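Side-chain contact in hookworm platelet inhibitor 1 (Ancylostoma caninum, PDB 4TPV), which inhibits platelet aggregation and adhesion, possibly by binding the integrins that platelets use to grip fibrinogen and collagen: residues 3-8 with 42-47. Residues are numbered along the deposited sequence; the frame is centred on the assembly and turned at random.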
ATOM      1  N   SER A   3       7.958   5.538  16.238  1.00 30.54           N
ATOM      2  CA  SER A   3       7.901   5.833  17.662  1.00 32.95           C
ATOM      3  C   SER A   3       6.465   5.827  18.197  1.00 30.28           C
ATOM      4  O   SER A   3       6.236   5.562  19.376  1.00 30.03           O
ATOM      5  CB  SER A   3       8.571   7.182  17.953  1.00 35.41           C
ATOM      6  OG  SER A   3       7.984   8.233  17.204  1.00 36.79           O
ATOM      7  N   LEU A   4       5.499   6.105  17.330  1.00 20.93           N
ATOM      8  CA  LEU A   4       4.109   6.236  17.767  1.00 22.27           C
ATOM      9  C   LEU A   4       3.378   4.901  17.685  1.00 19.69           C
ATOM     10  O   LEU A   4       2.185   4.813  17.967  1.00 17.14           O
ATOM     11  CB  LEU A   4       3.380   7.273  16.925  1.00 22.40           C
ATOM     12  CG  LEU A   4       4.072   8.633  16.870  1.00 30.84           C
ATOM     13  CD1 LEU A   4       3.289   9.589  15.986  1.00 36.51           C
ATOM     14  CD2 LEU A   4       4.219   9.186  18.263  1.00 27.81           C
ATOM     15  N   CYS A   5       4.101   3.869  17.269  1.00 16.30           N
ATOM     16  CA  CYS A   5       3.530   2.533  17.242  1.00 19.40           C
ATOM     17  C   CYS A   5       3.764   1.860  18.565  1.00 22.97           C
ATOM     18  O   CYS A   5       4.769   2.107  19.240  1.00 28.20           O
ATOM     19  CB  CYS A   5       4.127   1.671  16.132  1.00 12.97           C
ATOM     20  SG  CYS A   5       3.518   1.978  14.445  1.00 16.88           S
ATOM     21  N   GLN A   6       2.834   0.994  18.928  1.00 19.88           N
ATOM     22  CA  GLN A   6       2.928   0.272  20.185  1.00 18.94           C
ATOM     23  C   GLN A   6       3.429  -1.134  19.920  1.00 20.95           C
ATOM     24  O   GLN A   6       3.498  -1.577  18.760  1.00 18.53           O
ATOM     25  CB  GLN A   6       1.579   0.224  20.871  1.00 20.03           C
ATOM     26  CG  GLN A   6       0.637  -0.753  20.217  1.00 18.68           C
ATOM     27  CD  GLN A   6      -0.773  -0.580  20.688  1.00 20.90           C
ATOM     28  OE1 GLN A   6      -1.510   0.269  20.176  1.00 25.28           O
ATOM     29  NE2 GLN A   6      -1.171  -1.383  21.672  1.00 25.29           N
ATOM     30  N   GLN A   7       3.786  -1.841  20.989  1.00 23.23           N
ATOM     31  CA  GLN A   7       4.261  -3.208  20.840  1.00 20.46           C
ATOM     32  C   GLN A   7       3.145  -4.092  20.300  1.00 20.42           C
ATOM     33  O   GLN A   7       2.050  -4.112  20.842  1.00 20.04           O
ATOM     34  CB  GLN A   7       4.770  -3.764  22.172  1.00 26.81           C
ATOM     35  CG  GLN A   7       5.745  -4.917  21.985  1.00 36.98           C
ATOM     36  CD  GLN A   7       5.618  -5.988  23.047  1.00 42.71           C
ATOM     37  OE1 GLN A   7       5.449  -5.691  24.235  1.00 38.67           O
ATOM     38  NE2 GLN A   7       5.698  -7.249  22.623  1.00 39.29           N
ATOM     39  N   ARG A   8       3.420  -4.810  19.215  1.00 17.19           N
ATOM     40  CA  ARG A   8       2.451  -5.756  18.689  1.00 16.41           C
ATOM     41  C   ARG A   8       2.993  -7.167  18.797  1.00 22.22           C
ATOM     42  O   ARG A   8       4.199  -7.388  18.697  1.00 24.93           O
ATOM     43  CB  ARG A   8       2.102  -5.443  17.233  1.00 15.57           C
ATOM     44  CG  ARG A   8       1.581  -4.026  17.007  1.00 14.59           C
ATOM     45  CD  ARG A   8       0.178  -3.775  17.570  1.00 15.79           C
ATOM     46  NE  ARG A   8      -0.298  -2.456  17.143  1.00 16.07           N
ATOM     47  CZ  ARG A   8      -1.480  -1.938  17.462  1.00 17.22           C
ATOM     48  NH1 ARG A   8      -2.329  -2.631  18.191  1.00 14.43           N
ATOM     49  NH2 ARG A   8      -1.829  -0.735  17.023  1.00 16.68           N
ATOM     50  N   MET A  42       5.193   5.967  -0.383  1.00  9.09           N
ATOM     51  CA  MET A  42       4.495   5.670   0.873  1.00  7.92           C
ATOM     52  C   MET A  42       5.391   5.764   2.089  1.00 10.18           C
ATOM     53  O   MET A  42       6.567   5.380   2.067  1.00 12.86           O
ATOM     54  CB  MET A  42       3.885   4.279   0.857  1.00  8.23           C
ATOM     55  CG  MET A  42       2.648   4.144  -0.009  1.00 10.53           C
ATOM     56  SD  MET A  42       2.001   2.451   0.040  1.00 10.98           S
ATOM     57  CE  MET A  42       0.427   2.707  -0.794  1.00 10.80           C
ATOM     58  N   VAL A  43       4.799   6.261   3.168  1.00  8.55           N
ATOM     59  CA  VAL A  43       5.459   6.313   4.466  1.00  8.58           C
ATOM     60  C   VAL A  43       4.633   5.493   5.447  1.00 11.72           C
ATOM     61  O   VAL A  43       3.407   5.518   5.382  1.00 13.40           O
ATOM     62  CB  VAL A  43       5.596   7.765   4.966  1.00 12.22           C
ATOM     63  CG1 VAL A  43       6.084   7.800   6.416  1.00 19.19           C
ATOM     64  CG2 VAL A  43       6.506   8.550   4.034  1.00 13.05           C
ATOM     65  N   TYR A  44       5.276   4.758   6.348  1.00 11.21           N
ATOM     66  CA  TYR A  44       4.505   3.996   7.335  1.00  9.99           C
ATOM     67  C   TYR A  44       3.745   4.959   8.262  1.00 10.86           C
ATOM     68  O   TYR A  44       4.238   6.033   8.594  1.00 14.27           O
ATOM     69  CB  TYR A  44       5.402   3.069   8.155  1.00 10.24           C
ATOM     70  CG  TYR A  44       4.601   1.943   8.767  1.00  9.58           C
ATOM     71  CD1 TYR A  44       4.233   0.843   8.000  1.00 14.63           C
ATOM     72  CD2 TYR A  44       4.163   2.008  10.100  1.00 10.72           C
ATOM     73  CE1 TYR A  44       3.482  -0.173   8.523  1.00 11.74           C
ATOM     74  CE2 TYR A  44       3.401   0.989  10.639  1.00  9.18           C
ATOM     75  CZ  TYR A  44       3.061  -0.099   9.847  1.00  8.40           C
ATOM     76  OH  TYR A  44       2.299  -1.121  10.350  1.00  9.74           O
ATOM     77  N   ASP A  45       2.534   4.579   8.662  1.00  9.29           N
ATOM     78  CA  ASP A  45       1.700   5.466   9.473  1.00  9.41           C
ATOM     79  C   ASP A  45       1.119   4.675  10.625  1.00  9.90           C
ATOM     80  O   ASP A  45       0.330   3.746  10.417  1.00 10.90           O
ATOM     81  CB  ASP A  45       0.582   6.078   8.617  1.00  9.93           C
ATOM     82  CG  ASP A  45      -0.230   7.104   9.372  1.00 22.08           C
ATOM     83  OD1 ASP A  45      -1.123   6.707  10.155  1.00 21.79           O
ATOM     84  OD2 ASP A  45       0.035   8.308   9.176  1.00 30.77           O
ATOM     85  N   CYS A  46       1.555   4.990  11.842  1.00  9.60           N
ATOM     86  CA  CYS A  46       1.128   4.186  12.988  1.00 12.99           C
ATOM     87  C   CYS A  46      -0.355   4.383  13.313  1.00 12.22           C
ATOM     88  O   CYS A  46      -0.958   3.525  13.940  1.00 12.47           O
ATOM     89  CB  CYS A  46       1.995   4.477  14.209  1.00 12.07           C
ATOM     90  SG  CYS A  46       3.703   3.939  13.966  1.00 16.67           S
ATOM     91  N   THR A  47      -0.955   5.489  12.874  1.00 10.09           N
ATOM     92  CA  THR A  47      -2.399   5.650  13.007  1.00 10.81           C
ATOM     93  C   THR A  47      -3.180   4.681  12.097  1.00 11.18           C
ATOM     94  O   THR A  47      -4.171   4.068  12.529  1.00 10.28           O
ATOM     95  CB  THR A  47      -2.800   7.097  12.716  1.00 18.06           C
ATOM     96  OG1 THR A  47      -2.272   7.925  13.768  1.00 19.91           O
ATOM     97  CG2 THR A  47      -4.306   7.234  12.695  1.00 24.23           C
TER
HETATM   98  O   HOH W   1      -0.715   2.122  16.474  1.00 26.27           O
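A disulfide, Cys5 to Cys46, ties the N-terminal loop ahead of helix 13-34 to the first turn of helix 46-56. The SG atoms of Cys5 and Cys46 are 2.0 Å apart, and the bridge is twisted to a chi3 of -101°. With each sulfur anti to its own carbonyl carbon and beside its own backbone N (chi1 -78° at Cys5, -66° at Cys46), the short bridge spans 5.2 Å between the CA atoms of Cys5 and Cys46. Cys5 SG also lies beside the ring of Tyr44, near its plane and 3.9 Å from Tyr44 CE2, a sulfur-aromatic contact made at the ring edge. That ring is tethered at its far end, where Tyr44 OH is hydrogen-bonded to Glu49 and to the backbone N of Cys122. The exposed Leu4 adds a light apolar touch, its CB 4.1 Å from Cys46 CB. A water links the two segments: its oxygen lies 2.9 Å from Cys46 O, to which it donates, and 3.1 Å from Arg8 NH2, from which it accepts a weak bond. Arg8 reaches the same helix directly, through salt bridges to Glu49 and Glu50 and a cation-pi contact with Tyr53. No direct hydrogen bond crosses between segments 3-8 and 42-47; their covalent link is a disulfide that joins the N-terminal loop to a helix of the alpha-beta-alpha sandwich of a CAP protein.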